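Local coordinates for protein GDNF family receptor alpha-3 (Homo sapiens, PDB 2GH0) that serves as the cell-surface receptor for the neurotrophic factor artemin, whose binding leads to autophosphorylation and activation of the RET receptor, at residues R81-I85 and A86-A90; N153-S156 and N157-S161. All blocks are in the same frame, centred on the assembly; numbering follows the deposited sequence.

In the fold
Contact 1 is mostly buried and lies in the first of the two GDNF/GAS1 domains in this chain, at the corner between helix 75-83 and the short helix 87-90. Contact 2, only partly buried, is the glycosylated loop of the second of the two, joining strand 152-154 to strand 162-164. Their centres are about 12 Å apart and they touch: Asn-153 ND2 reaches Arg-82 O at 2.8 Å, a probable hydrogen bond, and Arg-81 lies against Phe-154 in a cation-pi contact. The chemistry follows the setting. The inner corner combines a backbone turn with proline and isoleucine packing, while the outer loop relies on serine and asparagine groups, a water and a sugar.

Contact 1. Residues R81-I85 and A86-A90; sequences RRNTI and APNCA
Asn-83 and Ala-86 close the corner through the backbone: Ala-86 N donates to Asn-83 O at 2.9 Å, making a type I beta turn. Past the turn Ala-86 is the N-cap of helix 87-90, and its carbonyl oxygen accepts from both Cys-89 N and Ala-90 N.

The van der Waals packing centres on Pro-87. Its CG rests 3.3 Å from Arg-82 O, and its CD meets the backbone at Asn-83 CA. The proline ring and the Asn-83 side chain cross at about a right angle, with OD1 3.7 Å from Pro-87 CG. Ile-85 approaches the same ring more loosely, CG1 lying 4.5 Å from Pro-87 CD, while Ala-90 CB comes up to Ile-85 O.

A second polar link runs through water. In Asn-83, chi1 of -69° sets CG beside the backbone N, and chi2 of -78° turns OD1 toward Pro-87 and a water; OD1 accepts from this water, which in turn accepts from Asn-88 N at 3.2 Å. The amide's ND2 lies 3.5 Å above one face of the Arg-82 guanidinium, toward its rim, and is bonded to Glu-79 O, which probably limits the group's rotation.

The turn also meets the chain of another protein, which packs on Asn-83, Thr-84 and Ala-86 and hydrogen-bonds to Thr-84 O. Ile-85 packs on Leu-50 of helix 43-56 and on Asn-153 of strand 152-154, which also meets Pro-87. A disulfide ties Cys-89 to Cys-41, just ahead of helix 43-56, and the short helix lies on that helix through Cys-89 against Cys-46 and Ala-90 against Leu-47 and Leu-50.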
loop_
_atom_site.group_PDB
_atom_site.type_symbol
_atom_site.label_atom_id
_atom_site.label_comp_id
_atom_site.label_asym_id
_atom_site.label_seq_id
_atom_site.Cartn_x
_atom_site.Cartn_y
_atom_site.Cartn_z
ATOM N N ARG C 81 9.929 4.007 42.088
ATOM C CA ARG C 81 8.685 4.156 42.879
ATOM C C ARG C 81 8.302 5.595 43.068
ATOM O O ARG C 81 7.122 5.961 42.900
ATOM C CB ARG C 81 8.837 3.571 44.285
ATOM C CG ARG C 81 7.564 3.529 45.074
ATOM C CD ARG C 81 7.796 2.666 46.328
ATOM N NE ARG C 81 8.841 3.283 47.158
ATOM C CZ ARG C 81 9.469 2.634 48.123
ATOM N NH1 ARG C 81 9.179 1.328 48.380
ATOM N NH2 ARG C 81 10.382 3.265 48.843
ATOM N N ARG C 82 9.285 6.447 43.395
ATOM C CA ARG C 82 9.021 7.898 43.613
ATOM C C ARG C 82 8.579 8.649 42.336
ATOM O O ARG C 82 7.914 9.716 42.384
ATOM C CB ARG C 82 10.327 8.536 44.193
ATOM C CG ARG C 82 10.151 9.881 44.812
ATOM C CD ARG C 82 11.517 10.394 45.330
ATOM N NE ARG C 82 12.529 10.589 44.315
ATOM C CZ ARG C 82 12.523 11.626 43.479
ATOM N NH1 ARG C 82 11.549 12.537 43.565
ATOM N NH2 ARG C 82 13.467 11.764 42.550
ATOM N N ASN C 83 8.985 8.139 41.177
ATOM C CA ASN C 83 8.591 8.786 39.902
ATOM C C ASN C 83 7.486 8.150 39.108
ATOM O O ASN C 83 7.156 8.634 38.005
ATOM C CB ASN C 83 9.823 8.960 39.028
ATOM C CG ASN C 83 10.768 10.017 39.619
ATOM O OD1 ASN C 83 10.505 11.203 39.479
ATOM N ND2 ASN C 83 11.788 9.588 40.374
ATOM N N THR C 84 6.920 7.095 39.685
ATOM C CA THR C 84 5.840 6.360 39.063
ATOM C C THR C 84 4.647 7.217 38.665
ATOM O O THR C 84 4.098 6.992 37.574
ATOM C CB THR C 84 5.473 5.096 39.874
ATOM O OG1 THR C 84 6.562 4.186 39.775
ATOM C CG2 THR C 84 4.201 4.431 39.352
ATOM N N ILE C 85 4.239 8.196 39.503
ATOM C CA ILE C 85 3.138 9.097 39.143
ATOM C C ILE C 85 3.591 10.349 38.387
ATOM O O ILE C 85 2.825 11.309 38.243
ATOM C CB ILE C 85 2.231 9.530 40.396
ATOM C CG1 ILE C 85 2.988 10.307 41.518
ATOM C CG2 ILE C 85 1.465 8.323 40.986
ATOM C CD1 ILE C 85 2.107 10.866 42.538
ATOM N N ALA C 86 4.842 10.354 37.923
ATOM C CA ALA C 86 5.402 11.517 37.179
ATOM C C ALA C 86 5.263 12.852 37.985
ATOM O O ALA C 86 4.630 13.797 37.500
ATOM C CB ALA C 86 4.714 11.645 35.796
ATOM N N PRO C 87 5.876 12.944 39.189
ATOM C CA PRO C 87 5.676 14.144 40.065
ATOM C C PRO C 87 6.230 15.456 39.434
ATOM O O PRO C 87 5.689 16.586 39.661
ATOM C CB PRO C 87 6.411 13.762 41.388
ATOM C CG PRO C 87 7.465 12.692 40.957
ATOM C CD PRO C 87 6.789 11.947 39.795
ATOM N N ASN C 88 7.279 15.327 38.615
ATOM C CA ASN C 88 7.840 16.512 37.913
ATOM C C ASN C 88 6.829 17.141 36.965
ATOM O O ASN C 88 6.966 18.284 36.584
ATOM C CB ASN C 88 9.126 16.140 37.169
ATOM C CG ASN C 88 10.282 15.828 38.137
ATOM O OD1 ASN C 88 10.397 16.452 39.190
ATOM N ND2 ASN C 88 11.131 14.875 37.778
ATOM N N CYS C 89 5.823 16.362 36.566
ATOM C CA CYS C 89 4.728 16.902 35.822
ATOM C C CYS C 89 3.514 17.208 36.674
ATOM O O CYS C 89 2.896 18.260 36.478
ATOM C CB CYS C 89 4.284 15.966 34.695
ATOM S SG CYS C 89 2.823 16.668 33.856
ATOM N N ALA C 90 3.134 16.266 37.541
ATOM C CA ALA C 90 1.870 16.301 38.284
ATOM C C ALA C 90 1.877 17.391 39.363
ATOM O O ALA C 90 0.835 17.922 39.705
ATOM C CB ALA C 90 1.604 14.952 38.947
HETATM O O HOH W 1 8.735 12.730 37.414
#

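Contact 2. Residues N153-S156 and N157-S161; sequences NFVS and NVNTS. With NAG (2-acetamido-2-deoxy-beta-D-glucopyranose), chain E.
Phe-154 lays the CD2-CE2 side of its ring against the backbone of Thr-160, whose carbonyl oxygen sits at the ring edge, 3.6 Å from Phe-154 CE2. The ring also lies against Arg-81 of helix 75-83 and Met-199 of helix 189-205. Phe-154 CA makes a CA-H...O contact with Ser-161 O. That oxygen takes the backbone bond across the loop as well, from Val-155 N at 3.0 Å.

Ser-156 turns OG anti to the backbone N (chi1 175°), which carries the hydroxyl under the next bend. There it accepts from Val-158 N at 2.8 Å, a nearly straight bond of 165°. Ser-156 CB also lies 3.4 Å from Asn-159 OD1 and from the sugar O5. With an alanine here Val-158 N would probably lose its acceptor and the bend at Asn-157 would be freer to shift.

Asn-159 opens an Asn-X-Ser sequon in the hairpin loop between antiparallel strands 152-154 and 162-164, and carries the N-linked glycan on ND2. Its OD1 accepts from Ser-161 N at 3.0 Å, making an Asx turn, with the donor 35° out of the carbonyl plane. Ser-161 OG takes a hydrogen bond from the sugar's N2 at 3.0 Å and gives a weak one back to Asn-159 OD1. Inside the loop a water accepts from Ser-156 N, close to Asn-159 O and Ser-161 O.

The linking amide is thus gripped at both ends: ND2 by its covalent bond to the sugar and OD1 by the turn, with Ser-161 linking OD1 to the sugar's N2. This probably restricts how the first sugar can turn on the loop.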
loop_
_atom_site.group_PDB
_atom_site.type_symbol
_atom_site.label_atom_id
_atom_site.label_comp_id
_atom_site.label_asym_id
_atom_site.label_seq_id
_atom_site.Cartn_x
_atom_site.Cartn_y
_atom_site.Cartn_z
ATOM N N ASN C 153 2.853 11.763 47.634
ATOM C CA ASN C 153 3.828 10.901 46.924
ATOM C C ASN C 153 4.982 10.528 47.847
ATOM O O ASN C 153 5.197 11.185 48.844
ATOM C CB ASN C 153 4.422 11.657 45.713
ATOM C CG ASN C 153 5.223 10.725 44.758
ATOM O OD1 ASN C 153 4.856 9.559 44.580
ATOM N ND2 ASN C 153 6.341 11.256 44.166
ATOM N N PHE C 154 5.744 9.499 47.487
ATOM C CA PHE C 154 6.956 9.142 48.245
ATOM C C PHE C 154 7.949 10.310 48.190
ATOM O O PHE C 154 8.123 10.941 47.169
ATOM C CB PHE C 154 7.616 7.879 47.665
ATOM C CG PHE C 154 6.719 6.674 47.813
ATOM C CD1 PHE C 154 5.873 6.288 46.791
ATOM C CD2 PHE C 154 6.654 6.018 49.045
ATOM C CE1 PHE C 154 5.008 5.214 46.957
ATOM C CE2 PHE C 154 5.801 4.948 49.242
ATOM C CZ PHE C 154 4.992 4.502 48.170
ATOM N N VAL C 155 8.673 10.527 49.272
ATOM C CA VAL C 155 9.537 11.693 49.340
ATOM C C VAL C 155 10.983 11.286 49.081
ATOM O O VAL C 155 11.834 12.152 48.766
ATOM C CB VAL C 155 9.419 12.382 50.728
ATOM C CG1 VAL C 155 7.955 12.754 51.022
ATOM C CG2 VAL C 155 9.944 11.507 51.793
ATOM N N SER C 156 11.275 10.001 49.220
ATOM C CA SER C 156 12.653 9.533 49.193
ATOM C C SER C 156 12.882 8.340 48.294
ATOM O O SER C 156 11.946 7.558 48.068
ATOM C CB SER C 156 13.108 9.150 50.644
ATOM O OG SER C 156 14.402 8.583 50.657
ATOM N N ASN C 157 14.121 8.163 47.837
ATOM C CA ASN C 157 14.484 6.889 47.173
ATOM C C ASN C 157 15.093 5.854 48.125
ATOM O O ASN C 157 15.475 4.768 47.694
ATOM C CB ASN C 157 15.427 7.108 45.979
ATOM C CG ASN C 157 16.591 7.952 46.304
ATOM O OD1 ASN C 157 17.017 8.054 47.489
ATOM N ND2 ASN C 157 17.134 8.617 45.266
ATOM N N VAL C 158 15.207 6.209 49.416
ATOM C CA VAL C 158 15.798 5.298 50.417
ATOM C C VAL C 158 14.879 4.945 51.613
ATOM O O VAL C 158 15.348 4.298 52.550
ATOM C CB VAL C 158 17.113 5.830 51.031
ATOM C CG1 VAL C 158 18.160 5.994 50.007
ATOM C CG2 VAL C 158 16.873 7.141 51.801
ATOM N N ASN C 159 13.626 5.411 51.620
ATOM C CA ASN C 159 12.674 4.993 52.631
ATOM C C ASN C 159 11.280 5.116 52.069
ATOM O O ASN C 159 11.148 5.516 50.899
ATOM C CB ASN C 159 12.837 5.793 53.944
ATOM C CG ASN C 159 12.454 7.250 53.804
ATOM O OD1 ASN C 159 11.460 7.579 53.181
ATOM N ND2 ASN C 159 13.289 8.141 54.376
ATOM N N THR C 160 10.241 4.778 52.860
ATOM C CA THR C 160 8.872 4.685 52.299
ATOM C C THR C 160 7.968 5.830 52.732
ATOM O O THR C 160 6.736 5.676 52.674
ATOM C CB THR C 160 8.147 3.359 52.740
ATOM O OG1 THR C 160 8.323 3.160 54.138
ATOM C CG2 THR C 160 8.828 2.186 52.111
ATOM N N SER C 161 8.558 6.900 53.287
ATOM C CA SER C 161 7.803 8.068 53.761
ATOM C C SER C 161 7.067 8.735 52.606
ATOM O O SER C 161 7.594 8.775 51.509
ATOM C CB SER C 161 8.660 9.144 54.497
ATOM O OG SER C 161 9.274 8.512 55.589
HETATM C C1 NAG E . 12.976 9.548 54.329
HETATM C C2 NAG E . 13.027 10.075 55.793
HETATM C C3 NAG E . 12.944 11.586 55.793
HETATM C C4 NAG E . 13.954 12.268 54.883
HETATM C C5 NAG E . 13.817 11.574 53.532
HETATM C C6 NAG E . 14.723 11.995 52.367
HETATM C C7 NAG E . 12.000 8.909 57.732
HETATM C C8 NAG E . 10.689 8.698 58.430
HETATM N N2 NAG E . 11.872 9.571 56.575
HETATM O O3 NAG E . 13.047 11.984 57.119
HETATM O O4 NAG E . 13.378 13.551 54.744
HETATM O O5 NAG E . 14.066 10.199 53.691
HETATM O O6 NAG E . 15.955 12.008 52.943
HETATM O O7 NAG E . 13.082 8.574 58.234
HETATM O O HOH W 2 9.702 7.751 50.146
#